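Local coordinates for protein beta-lactamase (PDB 6NHS) that probably hydrolyses beta-lactam antibiotics through a serine acyl-enzyme, as a class D member of the penicillin-binding and beta-lactamase fold, at residues Lys34-Ile39 / Ile159-Gln164; Leu38-Asn43 / Phe167-His172; Ser63-Phe68 / Glu126-Phe131; Thr232-Arg237 / Ala243-Val248. All blocks are in the same frame, centred on the assembly; numbering follows the deposited sequence. Where two conformers were deposited one is given.

Interaction 1. Residues Lys34-Ile39 / Ile159-Gln164; sequences KGSILI and ITPKQQ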
# COMPACT_ATOMS: atom_id res chain seq x y z
N LYS A 34 -17.66 -8.13 -1.13
CA LYS A 34 -17.96 -7.22 -0.04
C LYS A 34 -16.72 -6.39 0.25
O LYS A 34 -15.61 -6.92 0.31
CB LYS A 34 -18.38 -7.99 1.21
CG LYS A 34 -19.62 -8.85 1.02
CD LYS A 34 -20.07 -9.46 2.33
CE LYS A 34 -21.34 -10.28 2.16
NZ LYS A 34 -21.79 -10.87 3.45
N GLY A 35 -16.91 -5.08 0.41
CA GLY A 35 -15.77 -4.23 0.72
C GLY A 35 -16.13 -2.76 0.67
O GLY A 35 -17.30 -2.38 0.81
N SER A 36 -15.10 -1.94 0.47
CA SER A 36 -15.26 -0.50 0.53
C SER A 36 -14.24 0.15 -0.39
O SER A 36 -13.25 -0.47 -0.80
CB SER A 36 -15.08 0.03 1.95
OG SER A 36 -13.79 -0.29 2.44
N ILE A 37 -14.47 1.43 -0.68
CA ILE A 37 -13.47 2.25 -1.35
C ILE A 37 -13.63 3.68 -0.88
O ILE A 37 -14.74 4.14 -0.60
CB ILE A 37 -13.56 2.14 -2.89
CG1 ILE A 37 -12.36 2.84 -3.55
CG2 ILE A 37 -14.86 2.73 -3.41
CD1 ILE A 37 -12.24 2.61 -5.05
N LEU A 38 -12.51 4.37 -0.76
CA LEU A 38 -12.48 5.78 -0.43
C LEU A 38 -11.59 6.48 -1.45
O LEU A 38 -10.46 6.06 -1.68
CB LEU A 38 -11.94 6.00 0.99
CG LEU A 38 -12.00 7.43 1.53
CD1 LEU A 38 -13.44 7.90 1.62
CD2 LEU A 38 -11.32 7.48 2.89
N ILE A 39 -12.11 7.54 -2.06
CA ILE A 39 -11.35 8.33 -3.03
C ILE A 39 -11.36 9.78 -2.56
O ILE A 39 -12.41 10.30 -2.18
CB ILE A 39 -11.92 8.20 -4.45
CG1 ILE A 39 -11.85 6.75 -4.92
CG2 ILE A 39 -11.14 9.08 -5.42
CD1 ILE A 39 -12.53 6.50 -6.25
N ILE A 159 -4.39 -0.75 10.04
CA ILE A 159 -4.63 0.56 9.45
C ILE A 159 -6.01 0.56 8.80
O ILE A 159 -6.48 -0.46 8.29
CB ILE A 159 -3.51 0.92 8.43
CG1 ILE A 159 -3.61 2.38 7.99
CG2 ILE A 159 -3.55 -0.02 7.21
CD1 ILE A 159 -2.38 2.86 7.27
N THR A 160 -6.69 1.73 8.87
CA THR A 160 -7.97 1.89 8.20
C THR A 160 -7.77 2.43 6.79
O THR A 160 -6.72 3.01 6.48
CB THR A 160 -8.87 2.86 8.98
OG1 THR A 160 -8.42 4.20 8.76
CG2 THR A 160 -8.83 2.55 10.49
N PRO A 161 -8.74 2.26 5.90
CA PRO A 161 -8.62 2.90 4.57
C PRO A 161 -8.46 4.41 4.65
O PRO A 161 -7.67 4.98 3.89
CB PRO A 161 -9.91 2.48 3.86
CG PRO A 161 -10.32 1.20 4.53
CD PRO A 161 -9.91 1.36 5.98
N LYS A 162 -9.20 5.07 5.55
CA LYS A 162 -9.02 6.51 5.77
C LYS A 162 -7.57 6.85 6.12
O LYS A 162 -7.03 7.84 5.64
CB LYS A 162 -9.95 7.00 6.88
CG LYS A 162 -11.35 7.35 6.42
CD LYS A 162 -12.19 7.87 7.57
CE LYS A 162 -13.47 8.50 7.07
NZ LYS A 162 -14.32 8.92 8.20
N GLN A 163 -6.94 6.03 6.98
CA GLN A 163 -5.56 6.30 7.37
C GLN A 163 -4.57 6.01 6.24
O GLN A 163 -3.51 6.64 6.17
CB GLN A 163 -5.21 5.48 8.62
CG GLN A 163 -5.95 5.97 9.90
CD GLN A 163 -5.90 4.96 11.02
OE1 GLN A 163 -5.50 3.81 10.83
NE2 GLN A 163 -6.32 5.38 12.22
N GLN A 164 -4.90 5.07 5.35
CA GLN A 164 -4.09 4.92 4.14
C GLN A 164 -4.11 6.21 3.33
O GLN A 164 -3.06 6.70 2.89
CB GLN A 164 -4.59 3.74 3.30
CG GLN A 164 -4.47 2.38 4.00
CD GLN A 164 -3.20 1.65 3.63
OE1 GLN A 164 -2.19 2.26 3.28
NE2 GLN A 164 -3.24 0.32 3.72

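Interaction 2. Residues Leu38-Asn43 / Phe167-His172; sequences LIYDRN and FLQRLH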
# COMPACT_ATOMS: atom_id res chain seq x y z
N LEU A 38 -12.51 4.37 -0.76
CA LEU A 38 -12.48 5.78 -0.43
C LEU A 38 -11.59 6.48 -1.45
O LEU A 38 -10.46 6.06 -1.68
CB LEU A 38 -11.94 6.00 0.99
CG LEU A 38 -12.00 7.43 1.53
CD1 LEU A 38 -13.44 7.90 1.62
CD2 LEU A 38 -11.32 7.48 2.89
N ILE A 39 -12.11 7.54 -2.06
CA ILE A 39 -11.35 8.33 -3.03
C ILE A 39 -11.36 9.78 -2.56
O ILE A 39 -12.41 10.30 -2.18
CB ILE A 39 -11.92 8.20 -4.45
CG1 ILE A 39 -11.85 6.75 -4.92
CG2 ILE A 39 -11.14 9.08 -5.42
CD1 ILE A 39 -12.53 6.50 -6.25
N TYR A 40 -10.19 10.41 -2.56
CA TYR A 40 -10.04 11.79 -2.11
C TYR A 40 -9.54 12.65 -3.25
O TYR A 40 -8.44 12.43 -3.77
CB TYR A 40 -9.10 11.88 -0.91
CG TYR A 40 -8.90 13.30 -0.42
CD1 TYR A 40 -9.96 14.01 0.12
CD2 TYR A 40 -7.66 13.92 -0.50
CE1 TYR A 40 -9.79 15.31 0.57
CE2 TYR A 40 -7.48 15.22 -0.06
CZ TYR A 40 -8.55 15.90 0.48
OH TYR A 40 -8.40 17.19 0.93
N ASP A 41 -10.35 13.64 -3.64
CA ASP A 41 -10.03 14.61 -4.68
C ASP A 41 -9.21 15.73 -4.03
O ASP A 41 -9.74 16.50 -3.23
CB ASP A 41 -11.33 15.12 -5.30
CG ASP A 41 -11.12 16.19 -6.37
OD1 ASP A 41 -10.12 16.93 -6.36
OD2 ASP A 41 -12.02 16.31 -7.23
N ARG A 42 -7.93 15.82 -4.39
CA ARG A 42 -7.05 16.76 -3.70
C ARG A 42 -7.43 18.21 -3.98
O ARG A 42 -7.56 19.01 -3.05
CB ARG A 42 -5.59 16.53 -4.10
CG ARG A 42 -4.65 17.43 -3.32
CD ARG A 42 -3.30 17.57 -4.01
NE ARG A 42 -3.41 18.28 -5.27
CZ ARG A 42 -2.40 18.43 -6.12
NH1 ARG A 42 -2.57 19.09 -7.26
NH2 ARG A 42 -1.21 17.92 -5.83
N ASN A 43 -7.61 18.55 -5.26
CA ASN A 43 -7.88 19.94 -5.63
C ASN A 43 -9.18 20.45 -5.02
O ASN A 43 -9.27 21.62 -4.62
CB ASN A 43 -7.92 20.08 -7.15
CG ASN A 43 -6.54 19.96 -7.80
OD1 ASN A 43 -5.54 19.73 -7.13
ND2 ASN A 43 -6.49 20.11 -9.12
N PHE A 167 -2.07 9.00 5.09
CA PHE A 167 -0.65 8.76 4.92
C PHE A 167 -0.19 9.14 3.51
O PHE A 167 0.81 9.86 3.35
CB PHE A 167 -0.35 7.28 5.25
CG PHE A 167 0.97 6.78 4.72
CD1 PHE A 167 2.16 7.37 5.10
CD2 PHE A 167 1.01 5.69 3.86
CE1 PHE A 167 3.37 6.90 4.61
CE2 PHE A 167 2.22 5.22 3.37
CZ PHE A 167 3.40 5.82 3.75
N LEU A 168 -0.91 8.69 2.49
CA LEU A 168 -0.49 8.96 1.12
C LEU A 168 -0.56 10.44 0.78
O LEU A 168 0.32 10.98 0.10
CB LEU A 168 -1.34 8.15 0.14
CG LEU A 168 -1.12 6.64 0.18
CD1 LEU A 168 -2.17 5.93 -0.64
CD2 LEU A 168 0.29 6.30 -0.33
N GLN A 169 -1.61 11.12 1.26
CA GLN A 169 -1.77 12.54 0.99
C GLN A 169 -0.68 13.36 1.68
O GLN A 169 -0.10 14.27 1.07
CB GLN A 169 -3.17 12.98 1.43
CG GLN A 169 -3.49 14.43 1.15
CD GLN A 169 -3.21 15.32 2.33
OE1 GLN A 169 -2.87 16.49 2.17
NE2 GLN A 169 -3.38 14.78 3.54
N ARG A 170 -0.38 13.06 2.95
CA ARG A 170 0.72 13.73 3.63
C ARG A 170 2.06 13.46 2.95
O ARG A 170 2.91 14.35 2.84
CB ARG A 170 0.79 13.29 5.09
CG ARG A 170 -0.39 13.76 5.94
CD ARG A 170 -0.11 13.46 7.40
NE ARG A 170 0.83 14.42 7.98
CZ ARG A 170 1.62 14.16 9.01
NH1 ARG A 170 1.60 12.95 9.57
NH2 ARG A 170 2.43 15.10 9.48
N LEU A 171 2.27 12.21 2.54
CA LEU A 171 3.45 11.87 1.75
C LEU A 171 3.57 12.78 0.53
O LEU A 171 4.61 13.39 0.30
CB LEU A 171 3.37 10.40 1.33
CG LEU A 171 4.57 9.83 0.58
CD1 LEU A 171 5.78 9.86 1.47
CD2 LEU A 171 4.27 8.41 0.11
N HIS A 172 2.48 12.89 -0.23
CA HIS A 172 2.53 13.59 -1.51
C HIS A 172 2.77 15.08 -1.35
O HIS A 172 3.37 15.71 -2.24
CB HIS A 172 1.23 13.33 -2.28
CG HIS A 172 1.26 13.81 -3.69
ND1 HIS A 172 0.89 15.09 -4.05
CD2 HIS A 172 1.61 13.19 -4.84
CE1 HIS A 172 1.01 15.23 -5.36
NE2 HIS A 172 1.45 14.09 -5.86
O HOH W 1 -0.22 17.20 -3.01

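Interaction 3. Residues Ser63-Phe68 / Glu126-Phe131; sequences STFKIF and ERMEKF. With FMT (formic acid), chain K.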
# COMPACT_ATOMS: atom_id res chain seq x y z
N SER A 63 0.98 -6.21 2.30
CA SER A 63 1.96 -5.63 1.40
C SER A 63 1.79 -4.14 1.18
O SER A 63 2.72 -3.52 0.65
CB SER A 63 1.94 -6.35 0.04
OG SER A 63 2.63 -7.58 0.12
N THR A 64 0.64 -3.53 1.53
CA THR A 64 0.56 -2.08 1.41
C THR A 64 1.57 -1.39 2.31
O THR A 64 1.93 -0.23 2.06
CB THR A 64 -0.85 -1.55 1.72
OG1 THR A 64 -1.17 -1.75 3.11
CG2 THR A 64 -1.88 -2.23 0.85
N PHE A 65 2.03 -2.07 3.35
CA PHE A 65 3.05 -1.51 4.23
C PHE A 65 4.37 -1.30 3.51
O PHE A 65 5.21 -0.54 4.00
CB PHE A 65 3.24 -2.42 5.44
CG PHE A 65 4.15 -1.85 6.49
CD1 PHE A 65 3.76 -0.76 7.24
CD2 PHE A 65 5.40 -2.41 6.72
CE1 PHE A 65 4.59 -0.22 8.21
CE2 PHE A 65 6.24 -1.88 7.69
CZ PHE A 65 5.84 -0.78 8.43
N LYS A 66 4.57 -1.95 2.35
CA LYS A 66 5.81 -1.75 1.60
C LYS A 66 6.02 -0.29 1.22
O LYS A 66 7.17 0.14 1.06
CB LYS A 66 5.81 -2.63 0.34
CG LYS A 66 5.96 -4.12 0.59
CD LYS A 66 6.12 -4.88 -0.73
CE LYS A 66 6.51 -6.34 -0.50
NZ LYS A 66 5.40 -7.18 0.01
N ILE A 67 4.94 0.48 1.08
CA ILE A 67 5.09 1.91 0.79
C ILE A 67 5.80 2.61 1.94
O ILE A 67 6.80 3.31 1.74
CB ILE A 67 3.73 2.55 0.50
CG1 ILE A 67 3.07 1.91 -0.73
CG2 ILE A 67 3.88 4.06 0.32
CD1 ILE A 67 1.60 2.32 -0.91
N PHE A 68 5.30 2.42 3.16
CA PHE A 68 5.94 2.99 4.35
C PHE A 68 7.34 2.42 4.55
O PHE A 68 8.29 3.17 4.81
CB PHE A 68 5.06 2.74 5.57
CG PHE A 68 5.63 3.27 6.85
CD1 PHE A 68 6.50 2.51 7.61
CD2 PHE A 68 5.28 4.54 7.30
CE1 PHE A 68 7.03 3.01 8.80
CE2 PHE A 68 5.80 5.03 8.49
CZ PHE A 68 6.68 4.27 9.23
N GLU A 126 13.68 0.11 17.28
CA GLU A 126 13.66 1.47 17.81
C GLU A 126 13.45 2.50 16.70
O GLU A 126 12.64 3.41 16.84
CB GLU A 126 14.95 1.78 18.57
CG GLU A 126 14.99 3.21 19.09
CD GLU A 126 16.31 3.57 19.74
OE1 GLU A 126 17.12 2.66 20.00
OE2 GLU A 126 16.54 4.77 19.99
N ARG A 127 14.19 2.37 15.59
CA ARG A 127 14.00 3.31 14.49
C ARG A 127 12.63 3.14 13.85
O ARG A 127 12.01 4.13 13.44
CB ARG A 127 15.11 3.15 13.45
CG ARG A 127 16.44 3.76 13.87
CD ARG A 127 17.36 3.93 12.67
NE ARG A 127 17.75 2.65 12.08
CZ ARG A 127 18.79 2.50 11.28
NH1 ARG A 127 19.55 3.54 10.96
NH2 ARG A 127 19.09 1.30 10.80
N MSE A 128 12.14 1.91 13.75
CA MSE A 128 10.85 1.67 13.12
C MSE A 128 9.74 2.31 13.94
O MSE A 128 8.86 2.97 13.40
CB MSE A 128 10.57 0.18 12.96
CG MSE A 128 9.28 -0.11 12.19
SE MSE A 128 9.41 0.22 10.27
CE MSE A 128 10.36 -1.43 9.76
N GLU A 129 9.80 2.13 15.26
CA GLU A 129 8.78 2.73 16.11
C GLU A 129 8.79 4.25 16.02
O GLU A 129 7.73 4.89 16.00
CB GLU A 129 8.98 2.28 17.56
CG GLU A 129 7.69 2.33 18.38
CD GLU A 129 7.91 2.17 19.87
OE1 GLU A 129 8.83 1.43 20.27
OE2 GLU A 129 7.17 2.81 20.64
N LYS A 130 9.98 4.86 15.96
CA LYS A 130 10.07 6.31 15.86
C LYS A 130 9.40 6.81 14.59
O LYS A 130 8.61 7.76 14.62
CB LYS A 130 11.53 6.77 15.90
CG LYS A 130 12.18 6.68 17.28
CD LYS A 130 13.50 7.43 17.32
CE LYS A 130 14.36 6.97 18.49
NZ LYS A 130 13.58 6.90 19.75
N PHE A 131 9.70 6.18 13.45
CA PHE A 131 9.10 6.62 12.19
C PHE A 131 7.59 6.37 12.17
O PHE A 131 6.83 7.21 11.67
CB PHE A 131 9.77 5.93 11.00
CG PHE A 131 11.02 6.62 10.53
CD1 PHE A 131 10.93 7.68 9.63
CD2 PHE A 131 12.27 6.23 10.98
CE1 PHE A 131 12.08 8.34 9.19
CE2 PHE A 131 13.42 6.87 10.55
CZ PHE A 131 13.33 7.93 9.65
C FMT K . 5.76 -7.67 2.96
O1 FMT K . 6.47 -6.70 2.87
O2 FMT K . 4.66 -7.71 2.40

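Interaction 4. Residues Thr232-Arg237 / Ala243-Val248; sequences TNIDIR and AARIEV. With EDO (1,2-ethanediol), chain E.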
# COMPACT_ATOMS: atom_id res chain seq x y z
N THR A 232 -8.82 0.90 -1.46
CA THR A 232 -9.81 -0.15 -1.66
C THR A 232 -9.54 -1.28 -0.67
O THR A 232 -8.38 -1.68 -0.47
CB THR A 232 -9.76 -0.67 -3.10
OG1 THR A 232 -10.19 0.36 -4.00
CG2 THR A 232 -10.67 -1.88 -3.27
N ASN A 233 -10.60 -1.79 -0.06
CA ASN A 233 -10.48 -2.84 0.95
C ASN A 233 -11.63 -3.81 0.76
O ASN A 233 -12.79 -3.39 0.79
CB ASN A 233 -10.50 -2.24 2.36
CG ASN A 233 -10.21 -3.25 3.43
OD1 ASN A 233 -11.08 -4.05 3.80
ND2 ASN A 233 -8.98 -3.24 3.95
N ILE A 234 -11.32 -5.09 0.55
CA ILE A 234 -12.35 -6.09 0.25
C ILE A 234 -12.12 -7.35 1.07
O ILE A 234 -11.03 -7.62 1.57
CB ILE A 234 -12.40 -6.45 -1.25
CG1 ILE A 234 -11.12 -7.22 -1.64
CG2 ILE A 234 -12.57 -5.22 -2.10
CD1 ILE A 234 -11.21 -7.91 -3.00
N ASP A 235 -13.19 -8.15 1.18
CA ASP A 235 -13.07 -9.53 1.62
C ASP A 235 -12.61 -10.40 0.45
O ASP A 235 -13.11 -10.28 -0.67
CB ASP A 235 -14.41 -10.06 2.13
CG ASP A 235 -14.86 -9.42 3.43
OD1 ASP A 235 -14.08 -8.64 4.03
OD2 ASP A 235 -16.00 -9.70 3.85
N ILE A 236 -11.66 -11.30 0.72
CA ILE A 236 -11.23 -12.31 -0.24
C ILE A 236 -11.63 -13.67 0.32
O ILE A 236 -11.08 -14.12 1.33
CB ILE A 236 -9.73 -12.23 -0.52
CG1 ILE A 236 -9.38 -10.92 -1.23
CG2 ILE A 236 -9.28 -13.43 -1.37
CD1 ILE A 236 -7.90 -10.77 -1.52
N ARG A 237 -12.59 -14.33 -0.33
CA ARG A 237 -13.03 -15.65 0.10
C ARG A 237 -12.73 -16.74 -0.92
O ARG A 237 -12.93 -17.92 -0.61
CB ARG A 237 -14.53 -15.63 0.42
CG ARG A 237 -14.82 -15.07 1.82
CD ARG A 237 -16.30 -15.00 2.12
NE ARG A 237 -16.85 -13.68 1.85
CZ ARG A 237 -16.95 -12.71 2.75
NH1 ARG A 237 -16.54 -12.91 3.99
NH2 ARG A 237 -17.46 -11.53 2.41
N ALA A 243 -8.44 -10.68 -7.78
CA ALA A 243 -8.40 -9.81 -8.96
C ALA A 243 -9.35 -8.63 -8.82
O ALA A 243 -9.14 -7.60 -9.49
CB ALA A 243 -8.74 -10.61 -10.22
N ALA A 244 -10.37 -8.73 -7.97
CA ALA A 244 -11.31 -7.63 -7.82
C ALA A 244 -10.69 -6.43 -7.10
O ALA A 244 -11.26 -5.33 -7.18
CB ALA A 244 -12.55 -8.10 -7.07
N ARG A 245 -9.56 -6.61 -6.41
CA ARG A 245 -8.91 -5.50 -5.72
C ARG A 245 -8.65 -4.34 -6.67
O ARG A 245 -9.02 -3.19 -6.39
CB ARG A 245 -7.59 -5.97 -5.11
CG ARG A 245 -7.72 -6.88 -3.90
CD ARG A 245 -6.36 -7.38 -3.47
NE ARG A 245 -5.73 -8.19 -4.51
CZ ARG A 245 -4.50 -8.69 -4.41
NH1 ARG A 245 -3.99 -9.42 -5.40
NH2 ARG A 245 -3.79 -8.48 -3.31
N ILE A 246 -8.01 -4.62 -7.80
CA ILE A 246 -7.70 -3.57 -8.77
C ILE A 246 -8.91 -3.25 -9.63
O ILE A 246 -9.16 -2.08 -9.96
CB ILE A 246 -6.47 -3.99 -9.60
CG1 ILE A 246 -5.22 -3.94 -8.72
CG2 ILE A 246 -6.32 -3.10 -10.84
CD1 ILE A 246 -3.98 -4.45 -9.38
N GLU A 247 -9.71 -4.26 -9.98
CA GLU A 247 -10.83 -4.05 -10.89
C GLU A 247 -11.88 -3.12 -10.29
O GLU A 247 -12.42 -2.26 -11.00
CB GLU A 247 -11.44 -5.39 -11.28
CG GLU A 247 -12.56 -5.31 -12.31
CD GLU A 247 -12.11 -4.70 -13.64
OE1 GLU A 247 -10.90 -4.72 -13.94
OE2 GLU A 247 -12.97 -4.20 -14.38
N VAL A 248 -12.19 -3.26 -9.00
CA VAL A 248 -13.18 -2.34 -8.43
C VAL A 248 -12.61 -0.94 -8.34
O VAL A 248 -13.35 0.04 -8.50
CB VAL A 248 -13.71 -2.81 -7.06
CG1 VAL A 248 -14.34 -4.16 -7.16
CG2 VAL A 248 -12.62 -2.79 -6.01
C1 EDO E . -0.30 -9.26 -2.49
O1 EDO E . -0.36 -7.96 -3.10
C2 EDO E . -1.09 -10.23 -3.35
O2 EDO E . -0.97 -9.86 -4.73

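Interaction 1. Residues Lys34-Ile39 / Ile159-Gln164
Leu38 and Ser36, two residues apart on strand 35-41, both point toward the first turn of helix 161-172, so that this helix packs on one face of the central antiparallel sheet of the beta-lactamase fold. The methyl CD2 of Leu38 does most of the touching: it rests against the side-chain root of Lys162, 3.5 Å from CG and 3.8 Å from CA. The two side chains meet at an oblique angle; Leu38 has CG anti to the backbone N (chi1 -173°), which carries CD2 to Lys162, while the lysine chain beyond CG is extended and the residue is solvent-exposed. Further down the strand, Ser36 OG approaches the Pro161 ring only loosely, at 4.3 Å from CG. That hydroxyl is hydrogen-bonded to Asn55 OD1, so its polar need is met beside the apolar ring. The Pro161 ring also touches Ala231 of strand 226-236 and Trp216 of strand 213-223. The start of the helix is closed by a capping box between Thr160, the N-cap residue, and Gln163. Gln163 N donates to Thr160 OG1, and in return Thr160 N donates to Gln163 OE1 at 3.1 Å, reaching that oxygen from above its carbonyl plane.

Interaction 2. Residues Leu38-Asn43 / Phe167-His172
Arg42 and His172 approach each other from side chains that both leave with CG anti to the backbone N (chi1 -176° and -171°), and a bend at chi3 of Arg42 then brings its guanidinium to the edge of the imidazole. NH2 comes to the ring edge, 3.5 Å from His172 CE1, with the two planes 56° apart. A water joins the same groups: it accepts from Arg42 NH2 at 3.1 Å and lies in the imidazole plane, 2.6 Å from His172 ND1. On its other flank the guanidinium is steadied by Asn43, whose OD1 takes both NE and NH1 side-on at 3.2 and 3.0 Å; both bonds lie in the guanidinium plane, which should restrict its rotation. These residues sit where strand 35-41 runs out into a turn beside the C-terminal end of helix 161-172, at the surface of the sheet-and-helix core of the beta-lactamase fold. One turn earlier on the helix, Gln169 sets its CG 4.2 Å from CE2 of the Tyr40 ring, a purely van der Waals approach. Tyr40 also meets the ring of Phe47 on the adjoining strand, while His172 packs edge-to-face with Tyr220.

Interaction 3. Residues Ser63-Phe68 / Glu126-Phe131
The rings of Phe65 and Phe68 both turn an edge, rather than a face, to the selenium of Met128, a selenomethionine in this crystal. SE lies 4.0 Å from Phe68 CE1 and 4.1 Å from Phe65 CZ, almost in the plane of each ring: it is 90° off the normal of Phe68 and 82° off that of Phe65. These are two edge-on Met-aromatic contacts made by one atom. Bends at chi2 and chi3 of Met128 bring SE to both rims. The edge of Phe68 also meets Phe131, its CZ packing 3.7 Å from the backbone C and 3.9 Å from CB, whereas the Phe131 ring itself leads away. Further aromatic residues complete the surroundings: Trp152 stacks on Phe65, and Tyr137 meets both Phe65 and Phe68. Helix 125-135 is thus packed mainly by apolar side chains against the start of helix 65-76. On another side of that start, Lys66 NZ donates to Ser63 OG at 2.8 Å and to a formic acid molecule, probably from crystallisation, through O2 at 2.6 Å. Ser63 and Lys66 fit the SxxK motif of serine beta-lactamases, in which the serine is probably the nucleophile, as in other class D enzymes.

Interaction 4. Residues Thr232-Arg237 / Ala243-Val248
Strand 232-236 and helix segment 243-248 cross with 143° between their N-to-C directions, inclined from antiparallel, and their axes come within 8.6 Å. The helix is kinked here, where the N atoms of Arg245 and Ile246 lack the bond to the preceding turn. Thr232 and Arg245 have the nearest CA atoms, at 6.8 Å. Alternate strand residues, Thr232, Ile234 and Ile236, direct their side chains at the helix. Tightest is the meeting of methyls Thr232 CG2 and Val248 CG2, at 3.5 Å, closer than usual. A chi1 of -66° sets Thr232 OG1 beside the backbone N and CG2 anti to it, presenting the methyl to the helix; OG1 is hydrogen-bonded to Thr249, the residue after Val248. Ile234 crosses Arg245 at about a right angle, CD1 lying 3.7 Å from CG of the arginine and 4.3 Å from Ala244 CB. Ile236 CD1 reaches further along the same chain, to Arg245 CD at 4.2 Å. The aliphatic part of Arg245 therefore serves as packing surface, while its polar end is fixed by other groups: NE donates to Ala242 O, NH2 to Gly205 O, and NH1 to O2 of an ethanediol at 3.1 Å, a molecule probably from the crystallisation liquor that Thr204 also binds. Helix 239-255 thus folds back on strand 226-236, the packing of the C-terminal helix on the central sheet of the beta-lactamase fold.

In the fold
Interactions 1 and 2 hold the same two elements, strand 35-41 and helix 161-172, but at different depths: interaction 1 is buried and mainly apolar, interaction 2 lies at the surface and relies on a charged group, a ring and a water. Interaction 4, also buried and mainly apolar, packs helix 239-255 on strand 226-236, a strand hydrogen-bonded to strand 35-41, for example Ser36 N to Asn233 O. Interaction 3, buried and aromatic, joins two helices on the far side of the chain's centre from interaction 4. Gln164 NE2 bonding Thr64 OG1, and Phe167 packing on Ile67 and Phe68, connect helix 161-172 to the segment carrying the SxxK motif.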